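Local coordinates for separin (Saccharomyces cerevisiae, PDB 5U1T), which is a caspase-like cysteine protease that cleaves the MCD1/SCC1 subunit of cohesin at the onset of anaphase, releasing sister chromatids for segregation, at residues W521-F529 and E542-L553; K63-N72 and V461-T469. One frame throughout, in Å; residues are numbered along the deposited sequence.

Interaction 1 of 2, residues W521-F529 and E542-L553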
loop_
_atom_site.group_PDB
_atom_site.type_symbol
_atom_site.label_atom_id
_atom_site.label_comp_id
_atom_site.label_asym_id
_atom_site.label_seq_id
_atom_site.Cartn_x
_atom_site.Cartn_y
_atom_site.Cartn_z
ATOM N N TRP A 521 -27.306 12.922 22.557
ATOM C CA TRP A 521 -28.079 12.256 21.503
ATOM C C TRP A 521 -28.367 10.799 21.821
ATOM O O TRP A 521 -27.648 10.168 22.613
ATOM C CB TRP A 521 -27.343 12.364 20.165
ATOM C CG TRP A 521 -27.024 13.788 19.793
ATOM C CD1 TRP A 521 -27.687 14.906 20.202
ATOM C CD2 TRP A 521 -25.949 14.247 18.955
ATOM N NE1 TRP A 521 -27.111 16.026 19.661
ATOM C CE2 TRP A 521 -26.040 15.655 18.896
ATOM C CE3 TRP A 521 -24.933 13.609 18.243
ATOM C CZ2 TRP A 521 -25.141 16.432 18.159
ATOM C CZ3 TRP A 521 -24.058 14.379 17.506
ATOM C CH2 TRP A 521 -24.159 15.771 17.471
ATOM N N SER A 522 -29.417 10.263 21.210
ATOM C CA SER A 522 -29.680 8.831 21.303
ATOM C C SER A 522 -28.446 8.031 20.856
ATOM O O SER A 522 -27.669 8.521 20.033
ATOM C CB SER A 522 -30.869 8.479 20.440
ATOM O OG SER A 522 -30.602 8.948 19.137
ATOM N N GLN A 523 -28.274 6.814 21.381
ATOM C CA GLN A 523 -27.112 5.988 21.038
ATOM C C GLN A 523 -26.875 5.891 19.538
ATOM O O GLN A 523 -25.750 6.082 19.086
ATOM C CB GLN A 523 -27.240 4.572 21.611
ATOM C CG GLN A 523 -26.976 4.441 23.115
ATOM C CD GLN A 523 -25.524 4.725 23.524
ATOM O OE1 GLN A 523 -24.603 3.981 23.157
ATOM N NE2 GLN A 523 -25.317 5.803 24.295
ATOM N N LEU A 524 -27.922 5.611 18.764
ATOM C CA LEU A 524 -27.761 5.384 17.325
ATOM C C LEU A 524 -27.307 6.639 16.598
ATOM O O LEU A 524 -26.687 6.550 15.543
ATOM C CB LEU A 524 -29.056 4.875 16.688
ATOM C CG LEU A 524 -29.389 3.384 16.798
ATOM C CD1 LEU A 524 -30.750 3.112 16.215
ATOM C CD2 LEU A 524 -28.343 2.518 16.120
ATOM N N SER A 525 -27.635 7.807 17.156
ATOM C CA SER A 525 -27.210 9.071 16.579
ATOM C C SER A 525 -25.737 9.310 16.900
ATOM O O SER A 525 -24.977 9.807 16.072
ATOM C CB SER A 525 -28.076 10.224 17.095
ATOM O OG SER A 525 -29.410 10.072 16.657
ATOM N N ARG A 526 -25.346 8.947 18.114
ATOM C CA ARG A 526 -23.959 9.043 18.525
ATOM C C ARG A 526 -23.095 8.060 17.753
ATOM O O ARG A 526 -21.937 8.353 17.466
ATOM C CB ARG A 526 -23.833 8.796 20.015
ATOM C CG ARG A 526 -24.703 9.704 20.825
ATOM C CD ARG A 526 -24.483 9.460 22.279
ATOM N NE ARG A 526 -23.097 9.720 22.619
ATOM C CZ ARG A 526 -22.549 9.425 23.792
ATOM N NH1 ARG A 526 -21.267 9.707 23.998
ATOM N NH2 ARG A 526 -23.271 8.850 24.749
ATOM N N MET A 527 -23.668 6.908 17.400
ATOM C CA MET A 527 -22.935 5.885 16.646
ATOM C C MET A 527 -22.615 6.353 15.247
ATOM O O MET A 527 -21.514 6.156 14.778
ATOM C CB MET A 527 -23.711 4.575 16.589
ATOM C CG MET A 527 -23.616 3.801 17.876
ATOM S SD MET A 527 -24.603 2.306 17.946
ATOM C CE MET A 527 -23.739 1.208 16.852
ATOM N N ILE A 528 -23.572 6.980 14.578
ATOM C CA ILE A 528 -23.277 7.538 13.274
ATOM C C ILE A 528 -22.193 8.607 13.447
ATOM O O ILE A 528 -21.247 8.656 12.667
ATOM C CB ILE A 528 -24.526 8.120 12.588
ATOM C CG1 ILE A 528 -25.487 6.988 12.217
ATOM C CG2 ILE A 528 -24.136 8.865 11.328
ATOM C CD1 ILE A 528 -26.767 7.424 11.547
ATOM N N PHE A 529 -22.309 9.423 14.497
ATOM C CA PHE A 529 -21.357 10.507 14.769
ATOM C C PHE A 529 -19.908 10.024 14.934
ATOM O O PHE A 529 -18.989 10.542 14.304
ATOM C CB PHE A 529 -21.796 11.261 16.018
ATOM C CG PHE A 529 -20.941 12.426 16.348
ATOM C CD1 PHE A 529 -20.977 13.569 15.567
ATOM C CD2 PHE A 529 -20.107 12.396 17.456
ATOM C CE1 PHE A 529 -20.179 14.665 15.873
ATOM C CE2 PHE A 529 -19.312 13.485 17.776
ATOM C CZ PHE A 529 -19.348 14.621 16.986
ATOM N N GLU A 542 -22.980 -0.545 27.237
ATOM C CA GLU A 542 -24.168 0.284 27.126
ATOM C C GLU A 542 -24.711 0.253 25.706
ATOM O O GLU A 542 -25.915 0.319 25.533
ATOM C CB GLU A 542 -23.900 1.733 27.572
ATOM C CG GLU A 542 -23.133 2.611 26.575
ATOM C CD GLU A 542 -23.262 4.101 26.885
ATOM O OE1 GLU A 542 -22.312 4.887 26.575
ATOM O OE2 GLU A 542 -24.329 4.476 27.434
ATOM N N LEU A 543 -23.858 0.122 24.691
ATOM C CA LEU A 543 -24.348 0.225 23.312
ATOM C C LEU A 543 -25.359 -0.886 23.041
ATOM O O LEU A 543 -26.338 -0.686 22.313
ATOM C CB LEU A 543 -23.199 0.189 22.283
ATOM C CG LEU A 543 -22.587 -1.144 21.805
ATOM C CD1 LEU A 543 -23.369 -1.810 20.655
ATOM C CD2 LEU A 543 -21.089 -0.983 21.432
ATOM N N ASN A 544 -25.149 -2.048 23.651
ATOM C CA ASN A 544 -26.103 -3.151 23.503
ATOM C C ASN A 544 -27.424 -3.036 24.278
ATOM O O ASN A 544 -28.397 -3.722 23.943
ATOM C CB ASN A 544 -25.434 -4.456 23.906
ATOM C CG ASN A 544 -24.682 -5.074 22.772
ATOM O OD1 ASN A 544 -23.550 -5.538 22.945
ATOM N ND2 ASN A 544 -25.297 -5.081 21.582
ATOM N N ASN A 545 -27.468 -2.198 25.311
ATOM C CA ASN A 545 -28.567 -2.275 26.268
ATOM C C ASN A 545 -29.448 -1.015 26.322
ATOM O O ASN A 545 -30.525 -1.014 26.955
ATOM C CB ASN A 545 -28.014 -2.603 27.666
ATOM C CG ASN A 545 -27.697 -4.103 27.852
ATOM O OD1 ASN A 545 -28.539 -4.866 28.344
ATOM N ND2 ASN A 545 -26.477 -4.520 27.475
ATOM N N THR A 546 -29.032 0.060 25.661
ATOM C CA THR A 546 -29.983 1.158 25.509
ATOM C C THR A 546 -30.740 0.961 24.191
ATOM O O THR A 546 -30.329 0.172 23.321
ATOM C CB THR A 546 -29.314 2.575 25.544
ATOM O OG1 THR A 546 -28.343 2.686 24.494
ATOM C CG2 THR A 546 -28.655 2.875 26.888
ATOM N N PHE A 547 -31.834 1.696 24.063
ATOM C CA PHE A 547 -32.767 1.590 22.951
ATOM C C PHE A 547 -33.710 2.794 23.040
ATOM O O PHE A 547 -34.154 3.148 24.136
ATOM C CB PHE A 547 -33.577 0.295 23.045
ATOM C CG PHE A 547 -34.444 0.234 24.295
ATOM C CD1 PHE A 547 -35.738 0.800 24.313
ATOM C CD2 PHE A 547 -33.948 -0.342 25.469
ATOM C CE1 PHE A 547 -36.529 0.781 25.467
ATOM C CE2 PHE A 547 -34.739 -0.375 26.632
ATOM C CZ PHE A 547 -36.034 0.188 26.629
ATOM N N ASP A 548 -34.013 3.428 21.911
ATOM C CA ASP A 548 -35.128 4.369 21.858
ATOM C C ASP A 548 -36.254 3.680 21.116
ATOM O O ASP A 548 -36.037 3.066 20.063
ATOM C CB ASP A 548 -34.747 5.684 21.174
ATOM C CG ASP A 548 -33.609 6.390 21.874
ATOM O OD1 ASP A 548 -32.550 5.762 22.069
ATOM O OD2 ASP A 548 -33.759 7.569 22.254
ATOM N N LYS A 549 -37.457 3.772 21.671
ATOM C CA LYS A 549 -38.605 3.111 21.071
ATOM C C LYS A 549 -38.950 3.766 19.731
ATOM O O LYS A 549 -39.146 3.085 18.722
ATOM C CB LYS A 549 -39.783 3.127 22.046
ATOM C CG LYS A 549 -39.571 2.189 23.262
ATOM C CD LYS A 549 -40.396 2.610 24.508
ATOM C CE LYS A 549 -41.912 2.399 24.324
ATOM N NZ LYS A 549 -42.701 2.719 25.568
ATOM N N LEU A 550 -38.945 5.087 19.706
ATOM C CA LEU A 550 -39.294 5.823 18.502
ATOM C C LEU A 550 -38.072 6.490 17.895
ATOM O O LEU A 550 -37.594 7.502 18.407
ATOM C CB LEU A 550 -40.363 6.873 18.824
ATOM C CG LEU A 550 -41.613 6.298 19.516
ATOM C CD1 LEU A 550 -42.633 7.382 19.815
ATOM C CD2 LEU A 550 -42.249 5.171 18.688
ATOM N N HIS A 551 -37.562 5.946 16.803
ATOM C CA HIS A 551 -36.451 6.591 16.126
ATOM C C HIS A 551 -36.366 6.109 14.700
ATOM O O HIS A 551 -36.510 4.921 14.458
ATOM C CB HIS A 551 -35.144 6.314 16.866
ATOM C CG HIS A 551 -34.118 7.396 16.706
ATOM N ND1 HIS A 551 -33.727 7.874 15.475
ATOM C CD2 HIS A 551 -33.418 8.099 17.624
ATOM C CE1 HIS A 551 -32.831 8.830 15.640
ATOM N NE2 HIS A 551 -32.626 8.983 16.936
ATOM N N LEU A 552 -36.151 7.013 13.750
ATOM C CA LEU A 552 -35.975 6.609 12.359
ATOM C C LEU A 552 -34.749 5.701 12.252
ATOM O O LEU A 552 -34.718 4.753 11.460
ATOM C CB LEU A 552 -35.817 7.812 11.428
ATOM C CG LEU A 552 -35.564 7.440 9.965
ATOM C CD1 LEU A 552 -36.770 6.751 9.389
ATOM C CD2 LEU A 552 -35.198 8.628 9.114
ATOM N N LEU A 553 -33.748 5.973 13.078
ATOM C CA LEU A 553 -32.498 5.237 12.976
ATOM C C LEU A 553 -32.681 3.783 13.400
ATOM O O LEU A 553 -31.828 2.949 13.138
ATOM C CB LEU A 553 -31.402 5.906 13.809
ATOM C CG LEU A 553 -30.949 7.264 13.291
ATOM C CD1 LEU A 553 -29.715 7.653 14.026
ATOM C CD2 LEU A 553 -30.726 7.248 11.804
HETATM O O HOH W 1 -30.148 6.226 23.634
#
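Ser522 and Asp548 lie with their CA atoms 7.1 Å apart where the first turn of helix 523-533 meets the connection leaving helix 540-543. That connection wraps round the start of the helix: Gln523 is nearest Leu543, and Leu524 approaches Leu553 at 6.4 Å between CA atoms. Ser522 holds the N-cap position, its backbone O receiving the N-H of Arg526. A water accepts from Gln523 N and donates to Asp548 OD1, so an amide of the first turn reaches the carboxylate indirectly; the acid suits the helix N terminus, whose dipole would probably favour its negative charge. Deeper in, Leu553 CB packs 3.7 Å from Leu524 CD1, while Ile528 and Leu553 meet tip to tip through their CD1 methyls, at 3.9 Å. His551 bridges the polar and apolar parts. With CG roughly opposite its backbone N (chi1 -151°), the imidazole swings toward the helix start, where NE2 lies 3.0 Å from Ser522 OG. Its ND1 accepts from Leu553 N (3.1 Å, 166°), tilted from the ring plane, which fixes the ring's rotation. Ser522, Ser525 and His551 all hydrogen-bond to Glu501 OE1 of helix 501-509. A leucine in place of His551 would probably deprive Leu553 N of its acceptor and Glu501 of one donor. The contact thus couples packed leucine and isoleucine side chains to a buried polar cluster gathered on one carboxylate oxygen.

Interaction 2 of 2, residues K63-N72 and V461-T469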
loop_
_atom_site.group_PDB
_atom_site.type_symbol
_atom_site.label_atom_id
_atom_site.label_comp_id
_atom_site.label_asym_id
_atom_site.label_seq_id
_atom_site.Cartn_x
_atom_site.Cartn_y
_atom_site.Cartn_z
ATOM N N LYS A 63 -40.132 14.828 16.090
ATOM C CA LYS A 63 -39.517 15.673 15.101
ATOM C C LYS A 63 -38.030 15.425 15.122
ATOM O O LYS A 63 -37.374 15.394 14.079
ATOM C CB LYS A 63 -39.816 17.139 15.399
ATOM C CG LYS A 63 -39.414 18.082 14.319
ATOM C CD LYS A 63 -40.231 19.349 14.401
ATOM C CE LYS A 63 -39.808 20.233 15.580
ATOM N NZ LYS A 63 -38.612 21.067 15.261
ATOM N N SER A 64 -37.494 15.247 16.322
ATOM C CA SER A 64 -36.063 15.137 16.460
ATOM C C SER A 64 -35.553 13.802 15.938
ATOM O O SER A 64 -34.427 13.724 15.453
ATOM C CB SER A 64 -35.653 15.312 17.901
ATOM O OG SER A 64 -34.249 15.353 17.986
ATOM N N HIS A 65 -36.377 12.759 16.034
ATOM C CA HIS A 65 -35.946 11.427 15.637
ATOM C C HIS A 65 -36.499 11.044 14.282
ATOM O O HIS A 65 -36.598 9.873 13.972
ATOM C CB HIS A 65 -36.376 10.384 16.676
ATOM C CG HIS A 65 -35.815 10.626 18.043
ATOM N ND1 HIS A 65 -36.057 9.778 19.104
ATOM C CD2 HIS A 65 -35.021 11.613 18.523
ATOM C CE1 HIS A 65 -35.439 10.240 20.181
ATOM N NE2 HIS A 65 -34.795 11.347 19.851
ATOM N N HIS A 66 -36.903 12.053 13.512
ATOM C CA HIS A 66 -37.492 11.884 12.174
ATOM C C HIS A 66 -38.676 10.895 12.061
ATOM O O HIS A 66 -38.960 10.390 10.987
ATOM C CB HIS A 66 -36.380 11.479 11.189
ATOM C CG HIS A 66 -35.458 12.605 10.834
ATOM N ND1 HIS A 66 -35.032 12.841 9.543
ATOM C CD2 HIS A 66 -34.915 13.582 11.594
ATOM C CE1 HIS A 66 -34.261 13.914 9.527
ATOM N NE2 HIS A 66 -34.178 14.380 10.759
ATOM N N MET A 67 -39.378 10.642 13.156
ATOM C CA MET A 67 -40.491 9.698 13.164
ATOM C C MET A 67 -41.812 10.369 12.741
ATOM O O MET A 67 -42.681 10.642 13.582
ATOM C CB MET A 67 -40.632 9.095 14.559
ATOM C CG MET A 67 -39.548 8.134 14.921
ATOM S SD MET A 67 -39.677 6.692 13.841
ATOM C CE MET A 67 -40.716 5.622 14.828
ATOM N N TRP A 68 -41.967 10.644 11.452
ATOM C CA TRP A 68 -42.991 11.591 11.009
ATOM C C TRP A 68 -44.418 11.067 11.136
ATOM O O TRP A 68 -45.359 11.841 11.298
ATOM C CB TRP A 68 -42.752 12.002 9.557
ATOM C CG TRP A 68 -41.288 12.228 9.140
ATOM C CD1 TRP A 68 -40.598 11.560 8.158
ATOM C CD2 TRP A 68 -40.376 13.214 9.658
ATOM N NE1 TRP A 68 -39.328 12.062 8.042
ATOM C CE2 TRP A 68 -39.159 13.066 8.955
ATOM C CE3 TRP A 68 -40.463 14.186 10.654
ATOM C CZ2 TRP A 68 -38.045 13.871 9.211
ATOM C CZ3 TRP A 68 -39.351 14.976 10.915
ATOM C CH2 TRP A 68 -38.159 14.814 10.197
ATOM N N GLY A 69 -44.578 9.754 11.051
ATOM C CA GLY A 69 -45.879 9.130 11.006
ATOM C C GLY A 69 -46.525 9.151 12.359
ATOM O O GLY A 69 -47.746 9.113 12.462
ATOM N N HIS A 70 -45.725 9.255 13.409
ATOM C CA HIS A 70 -46.306 9.366 14.737
ATOM C C HIS A 70 -46.814 10.786 15.019
ATOM O O HIS A 70 -47.587 11.013 15.955
ATOM C CB HIS A 70 -45.300 8.945 15.790
ATOM C CG HIS A 70 -45.244 7.470 16.011
ATOM N ND1 HIS A 70 -44.577 6.612 15.161
ATOM C CD2 HIS A 70 -45.765 6.700 16.993
ATOM C CE1 HIS A 70 -44.691 5.376 15.612
ATOM N NE2 HIS A 70 -45.407 5.403 16.722
ATOM N N ILE A 71 -46.385 11.742 14.207
ATOM C CA ILE A 71 -46.921 13.080 14.326
ATOM C C ILE A 71 -48.407 13.052 13.937
ATOM O O ILE A 71 -49.244 13.672 14.585
ATOM C CB ILE A 71 -46.129 14.074 13.463
ATOM C CG1 ILE A 71 -44.685 14.135 13.931
ATOM C CG2 ILE A 71 -46.694 15.458 13.583
ATOM C CD1 ILE A 71 -43.781 14.842 12.960
ATOM N N ASN A 72 -48.737 12.297 12.893
ATOM C CA ASN A 72 -50.121 12.201 12.428
ATOM C C ASN A 72 -51.051 11.685 13.505
ATOM O O ASN A 72 -52.170 12.191 13.703
ATOM C CB ASN A 72 -50.231 11.266 11.223
ATOM C CG ASN A 72 -49.345 11.677 10.078
ATOM O OD1 ASN A 72 -48.139 11.919 10.244
ATOM N ND2 ASN A 72 -49.935 11.758 8.895
ATOM N N VAL A 461 -35.152 21.432 9.879
ATOM C CA VAL A 461 -35.790 20.123 9.780
ATOM C C VAL A 461 -37.005 20.022 8.829
ATOM O O VAL A 461 -37.228 18.946 8.271
ATOM C CB VAL A 461 -36.225 19.627 11.169
ATOM C CG1 VAL A 461 -37.404 20.382 11.654
ATOM C CG2 VAL A 461 -36.558 18.160 11.123
ATOM N N TYR A 462 -37.783 21.089 8.608
ATOM C CA TYR A 462 -38.952 20.942 7.736
ATOM C C TYR A 462 -38.480 20.819 6.299
ATOM O O TYR A 462 -39.243 20.451 5.414
ATOM C CB TYR A 462 -39.977 22.099 7.899
ATOM C CG TYR A 462 -40.648 22.062 9.250
ATOM C CD1 TYR A 462 -41.650 21.132 9.523
ATOM C CD2 TYR A 462 -40.245 22.908 10.266
ATOM C CE1 TYR A 462 -42.247 21.067 10.769
ATOM C CE2 TYR A 462 -40.811 22.843 11.501
ATOM C CZ TYR A 462 -41.822 21.933 11.756
ATOM O OH TYR A 462 -42.399 21.880 13.009
ATOM N N CYS A 463 -37.204 21.090 6.071
ATOM C CA CYS A 463 -36.607 20.811 4.768
ATOM C C CYS A 463 -36.523 19.305 4.444
ATOM O O CYS A 463 -36.374 18.942 3.283
ATOM C CB CYS A 463 -35.222 21.447 4.676
ATOM S SG CYS A 463 -35.246 23.219 4.309
ATOM N N MET A 464 -36.639 18.443 5.454
ATOM C CA MET A 464 -36.676 17.004 5.218
ATOM C C MET A 464 -37.926 16.545 4.469
ATOM O O MET A 464 -37.948 15.427 3.951
ATOM C CB MET A 464 -36.582 16.238 6.533
ATOM C CG MET A 464 -35.383 16.624 7.398
ATOM S SD MET A 464 -33.760 16.361 6.638
ATOM C CE MET A 464 -34.023 14.722 6.034
ATOM N N LEU A 465 -38.946 17.400 4.397
ATOM C CA LEU A 465 -40.203 17.088 3.713
ATOM C C LEU A 465 -40.789 15.729 4.079
ATOM O O LEU A 465 -41.311 15.031 3.217
ATOM C CB LEU A 465 -40.020 17.161 2.201
ATOM C CG LEU A 465 -39.820 18.544 1.580
ATOM C CD1 LEU A 465 -39.642 18.418 0.077
ATOM C CD2 LEU A 465 -40.997 19.495 1.889
ATOM N N ARG A 466 -40.714 15.378 5.361
ATOM C CA ARG A 466 -41.216 14.103 5.882
ATOM C C ARG A 466 -40.620 12.884 5.163
ATOM O O ARG A 466 -41.297 11.879 4.934
ATOM C CB ARG A 466 -42.746 14.046 5.808
ATOM C CG ARG A 466 -43.451 14.935 6.816
ATOM C CD ARG A 466 -44.952 14.794 6.729
ATOM N NE ARG A 466 -45.411 13.453 7.079
ATOM C CZ ARG A 466 -45.913 13.103 8.260
ATOM N NH1 ARG A 466 -46.027 13.987 9.239
ATOM N NH2 ARG A 466 -46.303 11.856 8.468
ATOM N N ASN A 467 -39.343 12.990 4.818
ATOM C CA ASN A 467 -38.636 11.917 4.160
ATOM C C ASN A 467 -38.109 10.918 5.185
ATOM O O ASN A 467 -37.439 11.288 6.143
ATOM C CB ASN A 467 -37.494 12.476 3.322
ATOM C CG ASN A 467 -36.843 11.427 2.459
ATOM O OD1 ASN A 467 -36.178 10.520 2.960
ATOM N ND2 ASN A 467 -37.024 11.551 1.151
ATOM N N ASP A 468 -38.410 9.643 4.991
ATOM C CA ASP A 468 -38.088 8.665 6.024
ATOM C C ASP A 468 -36.975 7.698 5.609
ATOM O O ASP A 468 -37.003 6.518 5.961
ATOM C CB ASP A 468 -39.345 7.881 6.406
ATOM C CG ASP A 468 -40.030 7.283 5.207
ATOM O OD1 ASP A 468 -39.392 7.254 4.128
ATOM O OD2 ASP A 468 -41.205 6.853 5.332
ATOM N N THR A 469 -36.005 8.213 4.864
ATOM C CA THR A 469 -34.852 7.419 4.455
ATOM C C THR A 469 -33.571 7.988 5.055
ATOM O O THR A 469 -33.415 9.193 5.137
ATOM C CB THR A 469 -34.710 7.373 2.916
ATOM O OG1 THR A 469 -34.268 8.654 2.436
ATOM C CG2 THR A 469 -36.032 7.005 2.270
#
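Trp68 lies flat against the backbone of Arg466, whose CA sits 3.5 Å from the five-membered ring centroid, a CH-pi contact over the face. The opposite face receives His66 O, sandwiching the ring between the two segments. At its edge, NE1 donates to Asn467 O in a nearly straight bond (2.8 Å, 175°), the oxygen in the indole plane but the donor well above the carbonyl plane. Tryptophan suits the place, pairing a flat face for Arg466 CA with an edge N-H for Asn467 O. The six-membered end is apolar, CH2 3.8 Å from Val461 CG2 and CZ2 beside Met464 CB. These residues join the bend between helices 48-64 and 69-87 to the linker before helix 470-485, within the helical domain; there Asn467 OD1 accepts from Thr469 N, an Asx turn. Arg466 runs past Trp68 the opposite way, bending at chi3 (64°) to bring its guanidinium face over Trp68 CB. There NH2 donates to Asn72 OD1 at 2.6 Å and NH1 adds a weak bond to the same oxygen, amide and guanidinium planes 68° apart. Met464 curls at the edge of the His66 imidazole, CE 3.6 Å from CE1, while His66 NE2 bonds to Ser500 OG.

Overall arrangement
From the N terminus, the chain first passes the bend at 63-72, between helices 48-64 and 69-87. Interaction 2 closes a mostly helical loop of 388 residues when 461-469 returns to that bend, just before helix 470-485. Interaction 1 then closes a short loop of 12 residues between 521-529 and 542-553. The two are in series, neither nested nor crossed, with centres about 17 Å apart. They touch directly: His65 ND1 and Leu550 O, 2.8 Å apart, and His65 O and Leu552 N probably form hydrogen bonds, and the His65 and His551 rings stack. Helices 470-485 and 501-509 pack against both, tying the N-terminal bend to the 521-553 region.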